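Local coordinates for putative uncharacterized protein (Methanosarcina barkeri str. Fusaro, PDB 3P43) that probably acts as a manganese-dependent phosphoesterase of the LigD 3'-phosphoesterase family, trimming 3' ends of nucleic acid during DNA repair, at residues S121-K125 and E126-I130; H37-R40 and K41-D45. One frame throughout, in Å; residues are numbered along the deposited sequence. Where two conformers were deposited one is given.

Contact 1: S121-K125 and E126-I130; sequences SLEGK and ELKGI
Leu122 and Gly129 form an antiparallel hydrogen-bonded pair, Leu122 N to Gly129 O at 2.9 Å and nearly straight (170°), Gly129 N returning to Leu122 O, where the chain folds back on itself in a beta hairpin of the barrel. Gly129, with a positive phi (98°), sits where the chain turns a corner. Nearer the turn the pairing ends with Gly124 N on Leu127 O at 2.8 Å, more bent than the Leu122 N bond. The carboxylate of Asp104, on strand 98-114, accepts the backbone N-H groups of Lys125, Glu126 and Leu127 and so ties the turn to that strand. Leu122 and Leu127 lie side by side and point the same way, CD1 of Leu122 resting 3.9 Å from CB of Leu127. Both reach residues of strand 31-38, Phe32 for Leu122 and Val34 for Leu127. Glu123 and Lys128 occupy the other face, but their charged ends do not meet. Instead Lys128 runs extended as far as CE and then bends (chi4 59°), laying its aliphatic chain along the Gly124 carbonyl and bringing NZ back to Gly124 O in a weak hydrogen bond of 3.0 Å.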
ATOM      1  N   SER A 121      -3.000 -10.523   6.403  1.00 15.66           N
ATOM      2  CA  SER A 121      -4.445 -10.678   6.352  1.00 16.80           C
ATOM      3  C   SER A 121      -5.100  -9.333   6.649  1.00 17.90           C
ATOM      4  O   SER A 121      -4.998  -8.816   7.761  1.00 14.37           O
ATOM      5  CB  SER A 121      -4.918 -11.735   7.344  1.00 19.73           C
ATOM      6  OG  SER A 121      -6.317 -11.899   7.259  1.00 23.49           O
ATOM      7  N   LEU A 122      -5.761  -8.767   5.646  1.00 13.49           N
ATOM      8  CA  LEU A 122      -6.341  -7.435   5.773  1.00 17.45           C
ATOM      9  C   LEU A 122      -7.792  -7.456   6.249  1.00 19.62           C
ATOM     10  O   LEU A 122      -8.576  -8.323   5.862  1.00 19.28           O
ATOM     11  CB  LEU A 122      -6.263  -6.692   4.437  1.00 16.53           C
ATOM     12  CG  LEU A 122      -4.889  -6.546   3.784  1.00 15.64           C
ATOM     13  CD1 LEU A 122      -5.008  -5.675   2.548  1.00 13.27           C
ATOM     14  CD2 LEU A 122      -3.899  -5.951   4.750  1.00 13.53           C
ATOM     15  N   GLU A 123      -8.145  -6.480   7.079  1.00 21.02           N
ATOM     16  CA  GLU A 123      -9.520  -6.330   7.535  1.00 22.05           C
ATOM     17  C   GLU A 123     -10.021  -4.916   7.260  1.00 19.47           C
ATOM     18  O   GLU A 123     -10.096  -4.089   8.165  1.00 20.36           O
ATOM     19  CB  GLU A 123      -9.631  -6.661   9.026  1.00 25.48           C
ATOM     20  CG  GLU A 123     -11.053  -6.653   9.561  1.00 22.04           C
ATOM     21  CD  GLU A 123     -11.982  -7.540   8.750  1.00 34.67           C
ATOM     22  OE1 GLU A 123     -11.797  -8.778   8.771  1.00 40.42           O
ATOM     23  OE2 GLU A 123     -12.896  -6.995   8.090  1.00 35.83           O
ATOM     24  N   GLY A 124     -10.344  -4.641   5.999  1.00 18.72           N
ATOM     25  CA  GLY A 124     -10.851  -3.341   5.602  1.00 22.10           C
ATOM     26  C   GLY A 124     -12.255  -3.435   5.032  1.00 24.10           C
ATOM     27  O   GLY A 124     -12.915  -4.469   5.155  1.00 23.42           O
ATOM     28  N   LYS A 125     -12.712  -2.354   4.408  1.00 21.95           N
ATOM     29  CA  LYS A 125     -14.052  -2.305   3.833  1.00 23.39           C
ATOM     30  C   LYS A 125     -14.023  -2.673   2.357  1.00 23.33           C
ATOM     31  O   LYS A 125     -15.007  -3.159   1.808  1.00 28.92           O
ATOM     32  CB  LYS A 125     -14.656  -0.909   3.995  1.00 25.42           C
ATOM     33  CG  LYS A 125     -14.887  -0.490   5.431  1.00 28.35           C
ATOM     34  CD  LYS A 125     -15.632   0.829   5.478  1.00 35.21           C
ATOM     35  CE  LYS A 125     -16.023   1.203   6.899  1.00 39.64           C
ATOM     36  NZ  LYS A 125     -16.777   2.488   6.929  1.00 44.58           N
ATOM     37  N   GLU A 126     -12.892  -2.416   1.712  1.00 23.93           N
ATOM     38  CA  GLU A 126     -12.700  -2.797   0.322  1.00 23.01           C
ATOM     39  C   GLU A 126     -11.835  -4.042   0.266  1.00 21.78           C
ATOM     40  O   GLU A 126     -12.145  -5.003  -0.435  1.00 23.11           O
ATOM     41  CB  GLU A 126     -12.025  -1.667  -0.452  1.00 22.03           C
ATOM     42  CG  GLU A 126     -12.723  -0.327  -0.333  1.00 23.54           C
ATOM     43  CD  GLU A 126     -14.091  -0.312  -0.997  1.00 27.99           C
ATOM     44  OE1 GLU A 126     -14.689  -1.394  -1.181  1.00 34.87           O
ATOM     45  OE2 GLU A 126     -14.571   0.788  -1.337  1.00 37.09           O
ATOM     46  N   LEU A 127     -10.749  -4.017   1.027  1.00 21.16           N
ATOM     47  CA  LEU A 127      -9.791  -5.105   1.020  1.00 17.38           C
ATOM     48  C   LEU A 127      -9.976  -5.986   2.245  1.00 18.95           C
ATOM     49  O   LEU A 127      -9.790  -5.542   3.384  1.00 19.61           O
ATOM     50  CB  LEU A 127      -8.362  -4.554   0.981  1.00 15.56           C
ATOM     51  CG  LEU A 127      -8.055  -3.466  -0.049  1.00 16.19           C
ATOM     52  CD1 LEU A 127      -6.560  -3.205  -0.090  1.00 12.07           C
ATOM     53  CD2 LEU A 127      -8.569  -3.859  -1.432  1.00 17.86           C
ATOM     54  N   LYS A 128     -10.347  -7.237   2.005  1.00 16.38           N
ATOM     55  CA  LYS A 128     -10.429  -8.228   3.066  1.00 20.82           C
ATOM     56  C   LYS A 128      -9.714  -9.508   2.655  1.00 19.43           C
ATOM     57  O   LYS A 128      -9.753  -9.903   1.493  1.00 25.27           O
ATOM     58  CB  LYS A 128     -11.885  -8.548   3.395  1.00 21.62           C
ATOM     59  CG  LYS A 128     -12.724  -7.354   3.768  1.00 23.10           C
ATOM     60  CD  LYS A 128     -14.178  -7.758   3.930  1.00 27.58           C
ATOM     61  CE  LYS A 128     -15.049  -6.569   4.306  1.00 25.51           C
ATOM     62  NZ  LYS A 128     -14.964  -5.504   3.272  1.00 30.54           N
ATOM     63  N   GLY A 129      -9.069 -10.157   3.616  1.00 17.47           N
ATOM     64  CA  GLY A 129      -8.437 -11.436   3.364  1.00 19.88           C
ATOM     65  C   GLY A 129      -6.950 -11.329   3.100  1.00 19.50           C
ATOM     66  O   GLY A 129      -6.341 -10.275   3.296  1.00 13.12           O
ATOM     67  N   ILE A 130      -6.364 -12.424   2.633  1.00 17.70           N
ATOM     68  CA  ILE A 130      -4.917 -12.501   2.524  1.00 17.43           C
ATOM     69  C   ILE A 130      -4.387 -11.851   1.254  1.00 18.46           C
ATOM     70  O   ILE A 130      -4.845 -12.142   0.154  1.00 19.11           O
ATOM     71  CB  ILE A 130      -4.414 -13.952   2.642  1.00 21.55           C
ATOM     72  CG1 ILE A 130      -5.008 -14.615   3.890  1.00 21.46           C
ATOM     73  CG2 ILE A 130      -2.889 -13.983   2.696  1.00 16.43           C
ATOM     74  CD1 ILE A 130      -4.746 -16.103   3.972  1.00 24.78           C
TER

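Contact 2: H37-R40 and K41-D45; sequences HDAR and KLHYD. With MN (manganese (II) ion), chain B.
His37 and His43 pair across a tight beta hairpin as an antiparallel hydrogen-bonded pair, and both give a ring nitrogen to the manganese ion. Their backbones are joined by His37 N to His43 O at 2.7 Å and by His43 N to His37 O. Asp45, two residues further along the same strand, completes the protein part of the site. In His37, CG is anti to the backbone N (chi1 -170°), which swings ND1 over to the metal at 2.4 Å, while NE2 is bound to the carbonyl of Ala97. His43 takes the crowded rotamer, with CG between the backbone N and the carbonyl carbon (chi1 64°); this folds the ring back toward His37, whose CB sits over one of its faces, and brings NE2 to the metal at 2.3 Å. The two imidazole planes meet obliquely at 62°. The other ring nitrogen of His43, ND1, donates to Lys41 O at 3.2 Å, so the ring is held at both nitrogens, by manganese and by Lys41 O. Ala39 N is a second donor to that oxygen, reaching it from the opposite face of its carbonyl plane. Asp45 binds unevenly through both carboxylate oxygens, OD2 lying 2.2 Å from manganese and OD1 2.7 Å.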
ATOM      1  N   HIS A  37      -4.040   8.882  -4.444  1.00 18.52           N
ATOM      2  CA  HIS A  37      -3.188  10.059  -4.533  1.00 17.03           C
ATOM      3  C   HIS A  37      -3.263  10.656  -5.933  1.00 20.43           C
ATOM      4  O   HIS A  37      -2.803  10.050  -6.896  1.00 17.52           O
ATOM      5  CB  HIS A  37      -1.748   9.694  -4.173  1.00 15.53           C
ATOM      6  CG  HIS A  37      -0.848  10.875  -4.000  1.00 21.27           C
ATOM      7  ND1 HIS A  37       0.517  10.755  -3.850  1.00 22.77           N
ATOM      8  CD2 HIS A  37      -1.114  12.203  -3.957  1.00 19.45           C
ATOM      9  CE1 HIS A  37       1.052  11.955  -3.721  1.00 22.48           C
ATOM     10  NE2 HIS A  37       0.083  12.851  -3.780  1.00 20.82           N
ATOM     11  N   ASP A  38      -3.866  11.835  -6.041  1.00 17.76           N
ATOM     12  CA  ASP A  38      -3.953  12.542  -7.313  1.00 19.08           C
ATOM     13  C   ASP A  38      -2.749  13.468  -7.478  1.00 19.95           C
ATOM     14  O   ASP A  38      -2.781  14.618  -7.052  1.00 20.70           O
ATOM     15  CB  ASP A  38      -5.253  13.352  -7.376  1.00 21.30           C
ATOM     16  CG  ASP A  38      -5.617  13.771  -8.798  1.00 27.12           C
ATOM     17  OD1 ASP A  38      -4.817  13.508  -9.719  1.00 29.18           O
ATOM     18  OD2 ASP A  38      -6.708  14.356  -8.993  1.00 31.55           O
ATOM     19  N   ALA A  39      -1.686  12.963  -8.090  1.00 22.48           N
ATOM     20  CA  ALA A  39      -0.455  13.732  -8.230  1.00 23.21           C
ATOM     21  C   ALA A  39      -0.154  13.952  -9.705  1.00 24.66           C
ATOM     22  O   ALA A  39      -1.015  14.406 -10.455  1.00 30.92           O
ATOM     23  CB  ALA A  39       0.700  13.007  -7.549  1.00 20.64           C
ATOM     24  N   ARG A  40       1.072  13.633 -10.116  1.00 29.39           N
ATOM     25  CA  ARG A  40       1.422  13.650 -11.532  1.00 33.36           C
ATOM     26  C   ARG A  40       0.409  12.782 -12.260  1.00 26.87           C
ATOM     27  O   ARG A  40      -0.242  13.216 -13.204  1.00 32.48           O
ATOM     28  CB  ARG A  40       2.832  13.097 -11.744  1.00 37.87           C
ATOM     29  CG  ARG A  40       3.920  13.885 -11.044  1.00 40.83           C
ATOM     30  CD  ARG A  40       4.011  15.299 -11.592  1.00 54.84           C
ATOM     31  NE  ARG A  40       4.608  15.337 -12.925  1.00 68.00           N
ATOM     32  CZ  ARG A  40       4.704  16.434 -13.671  1.00 71.80           C
ATOM     33  NH1 ARG A  40       4.235  17.589 -13.218  1.00 73.92           N
ATOM     34  NH2 ARG A  40       5.265  16.375 -14.871  1.00 74.14           N
ATOM     35  N   LYS A  41       0.272  11.549 -11.795  1.00 24.84           N
ATOM     36  CA  LYS A  41      -0.778  10.675 -12.274  1.00 23.27           C
ATOM     37  C   LYS A  41      -1.618  10.276 -11.080  1.00 25.31           C
ATOM     38  O   LYS A  41      -1.185  10.411  -9.931  1.00 25.91           O
ATOM     39  CB  LYS A  41      -0.179   9.417 -12.898  1.00 27.99           C
ATOM     40  CG  LYS A  41       1.211   9.618 -13.461  1.00 34.71           C
ATOM     41  CD  LYS A  41       1.187   9.711 -14.973  1.00 33.24           C
ATOM     42  CE  LYS A  41       0.755   8.392 -15.596  1.00 38.03           C
ATOM     43  NZ  LYS A  41       0.949   8.393 -17.075  1.00 45.19           N
ATOM     44  N   LEU A  42      -2.822   9.788 -11.344  1.00 21.67           N
ATOM     45  CA  LEU A  42      -3.663   9.228 -10.301  0.70 19.99           C
ATOM     46  C   LEU A  42      -3.140   7.833  -9.968  1.00 20.42           C
ATOM     47  O   LEU A  42      -2.987   6.999 -10.862  1.00 21.54           O
ATOM     48  CB  LEU A  42      -5.115   9.155 -10.785  0.70 18.58           C
ATOM     49  CG  LEU A  42      -6.237   8.875  -9.782  0.70 18.58           C
ATOM     50  CD1 LEU A  42      -6.132   7.469  -9.181  0.70 15.60           C
ATOM     51  CD2 LEU A  42      -6.260   9.951  -8.694  0.70 17.44           C
ATOM     52  N   HIS A  43      -2.863   7.586  -8.693  1.00 16.19           N
ATOM     53  CA  HIS A  43      -2.425   6.265  -8.249  1.00 20.23           C
ATOM     54  C   HIS A  43      -2.881   6.018  -6.822  1.00 16.96           C
ATOM     55  O   HIS A  43      -3.516   6.873  -6.206  1.00 18.19           O
ATOM     56  CB  HIS A  43      -0.907   6.128  -8.347  1.00 16.38           C
ATOM     57  CG  HIS A  43      -0.164   7.064  -7.451  1.00 19.31           C
ATOM     58  ND1 HIS A  43       0.133   8.360  -7.812  1.00 22.71           N
ATOM     59  CD2 HIS A  43       0.342   6.894  -6.208  1.00 20.37           C
ATOM     60  CE1 HIS A  43       0.791   8.948  -6.831  1.00 20.06           C
ATOM     61  NE2 HIS A  43       0.934   8.079  -5.848  1.00 20.99           N
ATOM     62  N   TYR A  44      -2.566   4.841  -6.299  1.00 16.45           N
ATOM     63  CA  TYR A  44      -2.981   4.491  -4.954  1.00 14.55           C
ATOM     64  C   TYR A  44      -1.781   4.149  -4.103  1.00 16.45           C
ATOM     65  O   TYR A  44      -0.931   3.348  -4.490  1.00 16.24           O
ATOM     66  CB  TYR A  44      -3.985   3.337  -4.977  1.00 17.90           C
ATOM     67  CG  TYR A  44      -5.329   3.733  -5.546  1.00 19.75           C
ATOM     68  CD1 TYR A  44      -6.413   3.974  -4.711  1.00 16.60           C
ATOM     69  CD2 TYR A  44      -5.512   3.879  -6.919  1.00 16.26           C
ATOM     70  CE1 TYR A  44      -7.643   4.346  -5.220  1.00 17.54           C
ATOM     71  CE2 TYR A  44      -6.745   4.251  -7.442  1.00 16.82           C
ATOM     72  CZ  TYR A  44      -7.806   4.483  -6.587  1.00 17.70           C
ATOM     73  OH  TYR A  44      -9.033   4.850  -7.087  1.00 18.08           O
ATOM     74  N   ASP A  45      -1.700   4.782  -2.944  1.00 16.27           N
ATOM     75  CA  ASP A  45      -0.636   4.474  -2.009  1.00 18.30           C
ATOM     76  C   ASP A  45      -1.149   3.454  -1.004  1.00 16.53           C
ATOM     77  O   ASP A  45      -2.152   3.677  -0.325  1.00 14.39           O
ATOM     78  CB  ASP A  45      -0.125   5.741  -1.331  1.00 16.75           C
ATOM     79  CG  ASP A  45       0.611   6.646  -2.295  1.00 20.20           C
ATOM     80  OD1 ASP A  45       1.589   6.181  -2.913  1.00 21.87           O
ATOM     81  OD2 ASP A  45       0.215   7.815  -2.445  1.00 18.33           O
TER
HETATM   82 MN    MN B 152       1.735   8.687  -3.827  1.00 21.87          MN

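Overall arrangement
Contact 2 comes first along the chain and contact 1 closes later, both within the same curled antiparallel sheet of the barrel. Their centres are about 21 Å apart and their nearest atoms about 8 Å, so they do not touch. Strand 98-114 links them: it pairs with strand 31-38, which leads into the hairpin of contact 2, and with strand 117-123, which leads into that of contact 1. Trp103 of this strand meets Tyr44 from contact 2 and also Glu126 and Leu127 from contact 1. Residues 37-45 carry the manganese site; a phosphate ion, probably from the crystallisation liquor, lies near Asp45, where it may mark the pocket of a phosphoesterase active site, whereas residues 121-130 form a structural turn elsewhere on the barrel.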